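PDB 6ZGQ: AceL NrdHF-1-1 Intein from Metagenome, which belongs to the naturally split class 3 inteins, which excise themselves and join their flanking sequences by protein splicing, and is represented here by a linked, splice-inactive variant. Local coordinates for residues A[55-60]-A[70-75]; A[7-12]-A[127-132]; A[59-64]-A[118-123]. All blocks are in the same frame, centred on the assembly; numbering follows the deposited sequence.

Contact 1 of 3, residues A[55-60]-A[70-75]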
loop_
_atom_site.group_PDB
_atom_site.type_symbol
_atom_site.label_atom_id
_atom_site.label_comp_id
_atom_site.label_asym_id
_atom_site.label_seq_id
_atom_site.Cartn_x
_atom_site.Cartn_y
_atom_site.Cartn_z
ATOM N N ARG A 55 13.783 -1.554 -10.421
ATOM C CA ARG A 55 13.165 -2.647 -11.215
ATOM C C ARG A 55 12.483 -2.073 -12.457
ATOM O O ARG A 55 12.385 -0.846 -12.574
ATOM C CB ARG A 55 12.122 -3.427 -10.396
ATOM C CG ARG A 55 12.485 -3.694 -8.942
ATOM C CD ARG A 55 13.876 -4.275 -8.744
ATOM N NE ARG A 55 13.949 -5.724 -8.826
ATOM C CZ ARG A 55 15.050 -6.426 -8.562
ATOM N NH1 ARG A 55 16.173 -5.811 -8.199
ATOM N NH2 ARG A 55 15.033 -7.751 -8.662
ATOM N N ASP A 56 12.006 -2.955 -13.342
ATOM C CA ASP A 56 11.350 -2.568 -14.604
ATOM C C ASP A 56 10.040 -3.336 -14.843
ATOM O O ASP A 56 9.614 -3.482 -15.990
ATOM C CB ASP A 56 12.320 -2.739 -15.795
ATOM C CG ASP A 56 12.634 -4.193 -16.101
ATOM O OD1 ASP A 56 12.229 -5.070 -15.310
ATOM O OD2 ASP A 56 13.280 -4.447 -17.136
ATOM N N GLU A 57 9.394 -3.816 -13.782
ATOM C CA GLU A 57 8.029 -4.352 -13.918
ATOM C C GLU A 57 7.186 -3.968 -12.701
ATOM O O GLU A 57 7.711 -3.874 -11.575
ATOM C CB GLU A 57 8.016 -5.859 -14.206
ATOM C CG GLU A 57 8.546 -6.724 -13.090
ATOM C CD GLU A 57 8.603 -8.183 -13.487
ATOM O OE1 GLU A 57 7.617 -8.684 -14.071
ATOM O OE2 GLU A 57 9.637 -8.826 -13.217
ATOM N N ILE A 58 5.899 -3.723 -12.957
ATOM C CA ILE A 58 4.973 -3.099 -12.003
ATOM C C ILE A 58 3.599 -3.755 -12.150
ATOM O O ILE A 58 3.246 -4.164 -13.271
ATOM C CB ILE A 58 4.902 -1.567 -12.262
ATOM C CG1 ILE A 58 4.426 -0.802 -11.028
ATOM C CG2 ILE A 58 4.048 -1.245 -13.484
ATOM C CD1 ILE A 58 4.779 0.662 -11.087
ATOM N N TYR A 59 2.891 -3.882 -11.017
ATOM C CA TYR A 59 1.460 -4.248 -10.931
ATOM C C TYR A 59 0.685 -3.005 -10.489
ATOM O O TYR A 59 0.917 -2.506 -9.371
ATOM C CB TYR A 59 1.229 -5.383 -9.926
ATOM C CG TYR A 59 1.535 -6.724 -10.522
ATOM C CD1 TYR A 59 2.842 -7.183 -10.598
ATOM C CD2 TYR A 59 0.524 -7.514 -11.057
ATOM C CE1 TYR A 59 3.137 -8.411 -11.160
ATOM C CE2 TYR A 59 0.812 -8.741 -11.630
ATOM C CZ TYR A 59 2.120 -9.180 -11.685
ATOM O OH TYR A 59 2.398 -10.397 -12.246
ATOM N N HIS A 60 -0.175 -2.513 -11.390
ATOM C CA HIS A 60 -1.008 -1.320 -11.190
ATOM C C HIS A 60 -2.443 -1.775 -10.938
ATOM O O HIS A 60 -3.102 -2.271 -11.864
ATOM C CB HIS A 60 -0.923 -0.374 -12.404
ATOM C CG HIS A 60 -1.732 0.876 -12.249
ATOM N ND1 HIS A 60 -2.211 1.588 -13.325
ATOM C CD2 HIS A 60 -2.161 1.529 -11.144
ATOM C CE1 HIS A 60 -2.893 2.634 -12.891
ATOM N NE2 HIS A 60 -2.873 2.624 -11.569
ATOM N N VAL A 70 2.846 -1.151 -7.572
ATOM C CA VAL A 70 3.664 -1.971 -6.676
ATOM C C VAL A 70 4.541 -2.954 -7.480
ATOM O O VAL A 70 4.244 -3.228 -8.656
ATOM C CB VAL A 70 2.742 -2.707 -5.666
ATOM C CG1 VAL A 70 1.751 -1.733 -5.032
ATOM C CG2 VAL A 70 1.982 -3.853 -6.325
ATOM N N SER A 71 5.611 -3.450 -6.848
ATOM C CA SER A 71 6.473 -4.500 -7.418
ATOM C C SER A 71 5.732 -5.842 -7.410
ATOM O O SER A 71 4.781 -6.013 -6.654
ATOM C CB SER A 71 7.776 -4.608 -6.623
ATOM O OG SER A 71 8.448 -3.363 -6.596
ATOM N N PRO A 72 6.155 -6.803 -8.253
ATOM C CA PRO A 72 5.513 -8.125 -8.292
ATOM C C PRO A 72 5.311 -8.820 -6.930
ATOM O O PRO A 72 4.256 -9.424 -6.728
ATOM C CB PRO A 72 6.461 -8.946 -9.169
ATOM C CG PRO A 72 7.076 -7.937 -10.084
ATOM C CD PRO A 72 7.232 -6.691 -9.254
ATOM N N ASN A 73 6.294 -8.702 -6.025
ATOM C CA ASN A 73 6.294 -9.407 -4.724
ATOM C C ASN A 73 5.895 -8.492 -3.569
ATOM O O ASN A 73 6.093 -8.867 -2.412
ATOM C CB ASN A 73 7.661 -10.041 -4.414
ATOM C CG ASN A 73 8.077 -11.060 -5.451
ATOM O OD1 ASN A 73 7.272 -11.881 -5.885
ATOM N ND2 ASN A 73 9.333 -11.014 -5.853
ATOM N N HIS A 74 5.353 -7.310 -3.883
ATOM C CA HIS A 74 4.772 -6.405 -2.878
ATOM C C HIS A 74 3.556 -7.072 -2.231
ATOM O O HIS A 74 2.775 -7.728 -2.933
ATOM C CB HIS A 74 4.354 -5.074 -3.491
ATOM C CG HIS A 74 3.803 -4.129 -2.482
ATOM N ND1 HIS A 74 4.597 -3.528 -1.533
ATOM C CD2 HIS A 74 2.539 -3.712 -2.243
ATOM C CE1 HIS A 74 3.848 -2.759 -0.766
ATOM N NE2 HIS A 74 2.594 -2.860 -1.168
ATOM N N ARG A 75 3.414 -6.912 -0.911
ATOM C CA ARG A 75 2.310 -7.502 -0.148
ATOM C C ARG A 75 1.065 -6.620 -0.317
ATOM O O ARG A 75 1.086 -5.441 0.069
ATOM C CB ARG A 75 2.706 -7.666 1.329
ATOM C CG ARG A 75 3.781 -8.728 1.550
ATOM C CD ARG A 75 4.402 -8.660 2.935
ATOM N NE ARG A 75 3.419 -8.919 3.995
ATOM C CZ ARG A 75 2.925 -8.010 4.843
ATOM N NH1 ARG A 75 3.307 -6.742 4.803
ATOM N NH2 ARG A 75 2.033 -8.376 5.754
#

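Contact 2 of 3, residues A[7-12]-A[127-132]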
loop_
_atom_site.group_PDB
_atom_site.type_symbol
_atom_site.label_atom_id
_atom_site.label_comp_id
_atom_site.label_asym_id
_atom_site.label_seq_id
_atom_site.Cartn_x
_atom_site.Cartn_y
_atom_site.Cartn_z
ATOM N N ALA A 7 8.264 -3.725 -3.122
ATOM C CA ALA A 7 8.395 -2.262 -3.039
ATOM C C ALA A 7 7.262 -1.530 -3.773
ATOM O O ALA A 7 6.513 -2.167 -4.528
ATOM C CB ALA A 7 9.749 -1.878 -3.617
ATOM N N LEU A 8 7.149 -0.216 -3.528
ATOM C CA LEU A 8 6.149 0.677 -4.150
ATOM C C LEU A 8 6.857 1.647 -5.095
ATOM O O LEU A 8 7.958 2.096 -4.756
ATOM C CB LEU A 8 5.424 1.482 -3.064
ATOM C CG LEU A 8 4.721 0.648 -1.997
ATOM C CD1 LEU A 8 4.410 1.485 -0.767
ATOM C CD2 LEU A 8 3.449 0.039 -2.561
ATOM N N LEU A 9 6.218 1.979 -6.229
ATOM C CA LEU A 9 6.785 2.882 -7.251
ATOM C C LEU A 9 7.199 4.194 -6.597
ATOM O O LEU A 9 6.465 4.694 -5.732
ATOM C CB LEU A 9 5.763 3.166 -8.359
ATOM C CG LEU A 9 6.278 4.012 -9.523
ATOM C CD1 LEU A 9 7.410 3.289 -10.232
ATOM C CD2 LEU A 9 5.159 4.335 -10.495
ATOM N N VAL A 10 8.354 4.739 -7.000
ATOM C CA VAL A 10 8.835 6.045 -6.506
ATOM C C VAL A 10 7.706 7.072 -6.665
ATOM O O VAL A 10 6.924 6.983 -7.630
ATOM C CB VAL A 10 10.135 6.511 -7.225
ATOM C CG1 VAL A 10 9.924 6.706 -8.723
ATOM C CG2 VAL A 10 10.693 7.781 -6.593
ATOM N N GLY A 11 7.596 7.984 -5.693
ATOM C CA GLY A 11 6.628 9.074 -5.735
ATOM C C GLY A 11 5.279 8.702 -5.159
ATOM O O GLY A 11 4.421 9.573 -5.032
ATOM N N THR A 12 5.067 7.417 -4.850
ATOM C CA THR A 12 3.951 7.000 -3.986
ATOM C C THR A 12 4.051 7.803 -2.687
ATOM O O THR A 12 5.116 7.805 -2.069
ATOM C CB THR A 12 4.017 5.490 -3.687
ATOM O OG1 THR A 12 3.795 4.774 -4.903
ATOM C CG2 THR A 12 2.962 5.055 -2.665
ATOM N N GLU A 127 11.972 1.655 -19.190
ATOM C CA GLU A 127 13.287 1.802 -18.535
ATOM C C GLU A 127 13.167 1.524 -17.029
ATOM O O GLU A 127 12.101 1.724 -16.438
ATOM C CB GLU A 127 13.860 3.212 -18.778
ATOM C CG GLU A 127 14.248 3.500 -20.232
ATOM C CD GLU A 127 15.418 2.668 -20.767
ATOM O OE1 GLU A 127 15.386 2.305 -21.967
ATOM O OE2 GLU A 127 16.373 2.376 -20.009
ATOM N N PRO A 128 14.256 1.045 -16.390
ATOM C CA PRO A 128 14.238 0.840 -14.935
ATOM C C PRO A 128 13.901 2.132 -14.176
ATOM O O PRO A 128 14.222 3.219 -14.658
ATOM C CB PRO A 128 15.669 0.370 -14.606
ATOM C CG PRO A 128 16.473 0.576 -15.850
ATOM C CD PRO A 128 15.515 0.593 -17.000
ATOM N N THR A 129 13.229 2.001 -13.030
ATOM C CA THR A 129 12.954 3.125 -12.119
ATOM C C THR A 129 13.003 2.638 -10.667
ATOM O O THR A 129 12.947 1.422 -10.436
ATOM C CB THR A 129 11.609 3.816 -12.434
ATOM O OG1 THR A 129 11.568 5.062 -11.744
ATOM C CG2 THR A 129 10.391 2.964 -12.033
ATOM N N GLU A 130 13.126 3.572 -9.720
ATOM C CA GLU A 130 13.286 3.234 -8.296
ATOM C C GLU A 130 11.929 2.860 -7.712
ATOM O O GLU A 130 10.921 3.483 -8.070
ATOM C CB GLU A 130 13.966 4.349 -7.471
ATOM C CG GLU A 130 13.972 5.740 -8.077
ATOM C CD GLU A 130 14.792 6.708 -7.255
ATOM O OE1 GLU A 130 14.404 6.986 -6.102
ATOM O OE2 GLU A 130 15.827 7.191 -7.761
ATOM N N PHE A 131 11.922 1.796 -6.897
ATOM C CA PHE A 131 10.811 1.419 -6.000
ATOM C C PHE A 131 11.340 1.487 -4.554
ATOM O O PHE A 131 12.521 1.186 -4.308
ATOM C CB PHE A 131 10.288 -0.005 -6.268
ATOM C CG PHE A 131 9.685 -0.226 -7.635
ATOM C CD1 PHE A 131 10.480 -0.244 -8.766
ATOM C CD2 PHE A 131 8.326 -0.477 -7.781
ATOM C CE1 PHE A 131 9.933 -0.461 -10.019
ATOM C CE2 PHE A 131 7.779 -0.704 -9.036
ATOM C CZ PHE A 131 8.584 -0.697 -10.155
ATOM N N HIS A 132 10.469 1.878 -3.623
ATOM C CA HIS A 132 10.811 2.052 -2.214
ATOM C C HIS A 132 9.839 1.212 -1.357
ATOM O O HIS A 132 8.713 0.926 -1.808
ATOM C CB HIS A 132 10.758 3.544 -1.850
ATOM C CG HIS A 132 11.740 4.384 -2.601
ATOM N ND1 HIS A 132 12.963 4.736 -2.077
ATOM C CD2 HIS A 132 11.681 4.944 -3.831
ATOM C CE1 HIS A 132 13.624 5.469 -2.956
ATOM N NE2 HIS A 132 12.867 5.609 -4.032
#

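Contact 3 of 3, residues A[59-64]-A[118-123]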
loop_
_atom_site.group_PDB
_atom_site.type_symbol
_atom_site.label_atom_id
_atom_site.label_comp_id
_atom_site.label_asym_id
_atom_site.label_seq_id
_atom_site.Cartn_x
_atom_site.Cartn_y
_atom_site.Cartn_z
ATOM N N TYR A 59 2.891 -3.882 -11.017
ATOM C CA TYR A 59 1.460 -4.248 -10.931
ATOM C C TYR A 59 0.685 -3.005 -10.489
ATOM O O TYR A 59 0.917 -2.506 -9.371
ATOM C CB TYR A 59 1.229 -5.383 -9.926
ATOM C CG TYR A 59 1.535 -6.724 -10.522
ATOM C CD1 TYR A 59 2.842 -7.183 -10.598
ATOM C CD2 TYR A 59 0.524 -7.514 -11.057
ATOM C CE1 TYR A 59 3.137 -8.411 -11.160
ATOM C CE2 TYR A 59 0.812 -8.741 -11.630
ATOM C CZ TYR A 59 2.120 -9.180 -11.685
ATOM O OH TYR A 59 2.398 -10.397 -12.246
ATOM N N HIS A 60 -0.175 -2.513 -11.390
ATOM C CA HIS A 60 -1.008 -1.320 -11.190
ATOM C C HIS A 60 -2.443 -1.775 -10.938
ATOM O O HIS A 60 -3.102 -2.271 -11.864
ATOM C CB HIS A 60 -0.923 -0.374 -12.404
ATOM C CG HIS A 60 -1.732 0.876 -12.249
ATOM N ND1 HIS A 60 -2.211 1.588 -13.325
ATOM C CD2 HIS A 60 -2.161 1.529 -11.144
ATOM C CE1 HIS A 60 -2.893 2.634 -12.891
ATOM N NE2 HIS A 60 -2.873 2.624 -11.569
ATOM N N PHE A 61 -2.868 -1.660 -9.672
ATOM C CA PHE A 61 -4.248 -1.903 -9.219
ATOM C C PHE A 61 -5.006 -0.567 -9.301
ATOM O O PHE A 61 -4.515 0.411 -8.747
ATOM C CB PHE A 61 -4.244 -2.417 -7.768
ATOM C CG PHE A 61 -3.613 -3.776 -7.586
ATOM C CD1 PHE A 61 -2.233 -3.919 -7.519
ATOM C CD2 PHE A 61 -4.401 -4.907 -7.457
ATOM C CE1 PHE A 61 -1.657 -5.165 -7.339
ATOM C CE2 PHE A 61 -3.830 -6.155 -7.288
ATOM C CZ PHE A 61 -2.454 -6.285 -7.229
ATOM N N GLU A 62 -6.152 -0.522 -9.997
ATOM C CA GLU A 62 -6.918 0.723 -10.205
ATOM C C GLU A 62 -8.429 0.457 -10.249
ATOM O O GLU A 62 -8.898 -0.328 -11.079
ATOM C CB GLU A 62 -6.482 1.444 -11.493
ATOM C CG GLU A 62 -7.130 2.822 -11.662
ATOM C CD GLU A 62 -6.626 3.618 -12.856
ATOM O OE1 GLU A 62 -6.000 3.036 -13.764
ATOM O OE2 GLU A 62 -6.865 4.844 -12.888
ATOM N N GLY A 63 -9.174 1.125 -9.366
ATOM C CA GLY A 63 -10.642 1.122 -9.411
ATOM C C GLY A 63 -11.254 1.655 -8.130
ATOM O O GLY A 63 -10.721 1.376 -7.054
ATOM N N ALA A 64 -12.322 2.448 -8.272
ATOM C CA ALA A 64 -13.223 2.849 -7.181
ATOM C C ALA A 64 -12.515 3.528 -5.999
ATOM O O ALA A 64 -12.825 3.224 -4.841
ATOM C CB ALA A 64 -14.021 1.638 -6.708
ATOM N N VAL A 118 -11.612 -3.577 -9.125
ATOM C CA VAL A 118 -10.240 -3.050 -9.255
ATOM C C VAL A 118 -9.529 -3.809 -10.381
ATOM O O VAL A 118 -9.288 -5.016 -10.255
ATOM C CB VAL A 118 -9.454 -3.196 -7.924
ATOM C CG1 VAL A 118 -8.012 -2.698 -8.042
ATOM C CG2 VAL A 118 -10.169 -2.458 -6.799
ATOM N N LYS A 119 -9.253 -3.086 -11.471
ATOM C CA LYS A 119 -8.510 -3.564 -12.642
ATOM C C LYS A 119 -7.032 -3.764 -12.246
ATOM O O LYS A 119 -6.494 -2.952 -11.474
ATOM C CB LYS A 119 -8.664 -2.522 -13.763
ATOM C CG LYS A 119 -7.950 -2.803 -15.077
ATOM C CD LYS A 119 -8.314 -1.763 -16.131
ATOM C CE LYS A 119 -7.657 -0.416 -15.864
ATOM N NZ LYS A 119 -8.205 0.650 -16.744
ATOM N N ILE A 120 -6.410 -4.836 -12.748
ATOM C CA ILE A 120 -4.990 -5.150 -12.486
ATOM C C ILE A 120 -4.231 -5.176 -13.819
ATOM O O ILE A 120 -4.606 -5.946 -14.714
ATOM C CB ILE A 120 -4.814 -6.510 -11.763
ATOM C CG1 ILE A 120 -5.745 -6.611 -10.545
ATOM C CG2 ILE A 120 -3.355 -6.710 -11.351
ATOM C CD1 ILE A 120 -5.791 -7.988 -9.916
ATOM N N THR A 121 -3.189 -4.340 -13.922
ATOM C CA THR A 121 -2.282 -4.266 -15.089
ATOM C C THR A 121 -0.881 -4.673 -14.629
ATOM O O THR A 121 -0.384 -4.111 -13.645
ATOM C CB THR A 121 -2.254 -2.831 -15.661
ATOM O OG1 THR A 121 -3.606 -2.419 -15.881
ATOM C CG2 THR A 121 -1.477 -2.753 -16.982
ATOM N N HIS A 122 -0.289 -5.665 -15.314
ATOM C CA HIS A 122 1.124 -6.060 -15.154
ATOM C C HIS A 122 1.874 -5.503 -16.368
ATOM O O HIS A 122 1.569 -5.904 -17.486
ATOM C CB HIS A 122 1.255 -7.590 -15.080
ATOM C CG HIS A 122 2.639 -8.075 -14.785
ATOM N ND1 HIS A 122 3.027 -9.377 -15.004
ATOM C CD2 HIS A 122 3.728 -7.433 -14.300
ATOM C CE1 HIS A 122 4.293 -9.522 -14.655
ATOM N NE2 HIS A 122 4.742 -8.357 -14.223
ATOM N N THR A 123 2.796 -4.564 -16.127
ATOM C CA THR A 123 3.517 -3.816 -17.164
ATOM C C THR A 123 5.016 -4.069 -17.044
ATOM O O THR A 123 5.540 -4.096 -15.925
ATOM C CB THR A 123 3.205 -2.301 -17.039
ATOM O OG1 THR A 123 1.793 -2.123 -17.170
ATOM C CG2 THR A 123 3.920 -1.450 -18.098
HETATM O O HOH W 1 -4.802 -1.292 -13.737
#

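Contact 1 of 3, residues A[55-60]-A[70-75]
Tyr-59 and Val-70 face each other as an antiparallel hydrogen-bonded pair, and beside them Pro-72 packs against the side chains of Tyr-59 and Glu-57. The Tyr-59 N to Val-70 O bond is almost straight, 2.8 Å long at 174°, and the return bond from Val-70 N to Tyr-59 O measures 3.0 Å. On the side to which both side chains point, Val-70 CG2 lies 4.0 Å from Tyr-59 CB. Further along, the Tyr-59 ring crosses Pro-72 at about a right angle, with its CE1 3.9 Å from Pro-72 CB. Glu-57 crosses the proline in the same manner: its CG sits between the backbone N and carbonyl carbon (chi1 66°), 3.6 Å from Pro-72 CG, and the chain beyond continues extended to OE1, which accepts a hydrogen bond from His-122.

In the second shell, Pro-72 is the second residue of a type I turn from Ser-71 to His-74, closed by His-74 N to Ser-71 O. In one of its two conformers Ser-71 bonds through OG to Ala-7 O, while His-74 bonds through ND1 to Glu-6 O and through NE2 to Thr-153. The Ser-Pro-Asn-His sequence is consistent with the block B motif of inteins, whose histidine probably assists cleavage at the N-terminal splice junction, as in other inteins. Two backbone bonds at Tyr-59 and Val-70 thus give way to apolar contacts at Pro-72, where the carbonyl oxygen of Glu-57 is buried without a polar partner.

Contact 2 of 3, residues A[7-12]-A[127-132]
With its CG turned opposite the backbone nitrogen (chi1 -176°) and chi2 at 62°, Leu-9 directs CD1 toward Thr-129 and the Phe-131 ring. This methyl comes within 3.5 Å of Thr-129 CG2, closer than usual for two carbons. It also lies over one face of the Phe-131 ring, toward its rim, with Leu-9 CD1 4.2 Å from Phe-131 CZ. Val-10 is turned (chi1 62°) so that CG1 goes to Thr-129, 3.8 Å from OG1, while CG2 reaches the polar pair formed by Glu-130 and His-132. In that pair His-132 NE2 donates to Glu-130 OE1 across 2.9 Å; the carboxylate oxygen lies in the plane of the imidazole and is met on its anti side. Val-10 CG2, 4.0 Å from His-132 NE2, packs against both ends of this bond.

Backbone bonds fix the frame. Leu-8 and His-132 exchange two, N to O in each direction, with His-132 N to Leu-8 O at 2.8 Å. Val-10 N adds a more bent one to Glu-130 O as the chain enters the type II turn from Leu-9 to Thr-12. Thr-12 closes that turn by giving both its N and its OG1 to Leu-9 O.

Strand 128-135 runs between strands 8-9 and 49-55 in a three-stranded antiparallel sheet. Across its other edge Phe-131 pairs with Val-53, whereas Leu-8 packs onto Phe-141 and Val-143 of strand 140-144, and Leu-9 and Ala-7 bond by their backbones to Lys-69 and Ser-71.

Contact 3 of 3, residues A[59-64]-A[118-123]
Tyr-59 and His-122 form an offset stack within an antiparallel strand pair in the all-beta HINT fold of inteins, where strand 57-63 lies between strands 66-70 and 119-125. The two ring planes are 16° from parallel and their centroids are 4.0 Å apart, but the overlap is displaced toward the phenol end: His-122 CG is 3.3 Å from Tyr-59 CZ, and Tyr-59 OH lies above the rim of the imidazole. His-122 CG, set opposite the backbone N (chi1 -174°), carries the imidazole over the tyrosine ring; CB, placed by the paired backbone, also lies over that face as a CH-pi contact. With NE2 bonded to Glu-57, the imidazole is limited in its rotation by a bond as well as a stack.

Ile-120 follows on the same face and, in one of its two conformers, lies between two rings. Its CG2 meets the edge of the Tyr-59 ring in plane, 4.0 Å from CD2, and at the same time sits over one face of Phe-61. Running side by side with Phe-61, the isoleucine also places CD1 3.8 Å from Phe-61 CE2. Val-118 CG1 approaches Phe-61 at the ring edge, and Phe-66 of strand 66-70 touches both Phe-61 and Val-118.

The opposite face is polar, carrying His-60, Glu-62, Lys-119 and Thr-121. Glu-62 and Lys-119 have opposite charges but stand beyond salt-bridge range, and His-60 turns to Asp-67 through NE2. Paired backbone bonds link His-60 with Thr-121 and Glu-62 with Lys-119, the N-to-C directions of segments 59-63 and 119-123 being 162° apart. One water sits beside the first pair: it donates to His-60 O at 2.7 Å and is hydrogen-bonded to Thr-121 OG1, also at 2.7 Å.

In the fold
From the N terminus, the chain first enters contact 2, where residues 7-12 pair with residues 127-132 and close the longest loop, spanning 114 residues. Contacts 1 and 3 lie within that loop, use strand 57-63 and share Tyr-59 and His-60: contact 1 closes a short hairpin back to residues 70-75, and contact 3 reaches onward to strand 119-125, enclosing the hairpin's return strand. Strand 119-125 leads into strand 128-135, so contacts 3 and 2 adjoin in sequence. Ser-71 with Ala-7 joins the turn after strand 66-70 to the segment leading into strand 8-9, while Arg-55 with Thr-129 lies within the sheet of 8-9, 128-135 and 49-55, just before the corner into strand 57-63.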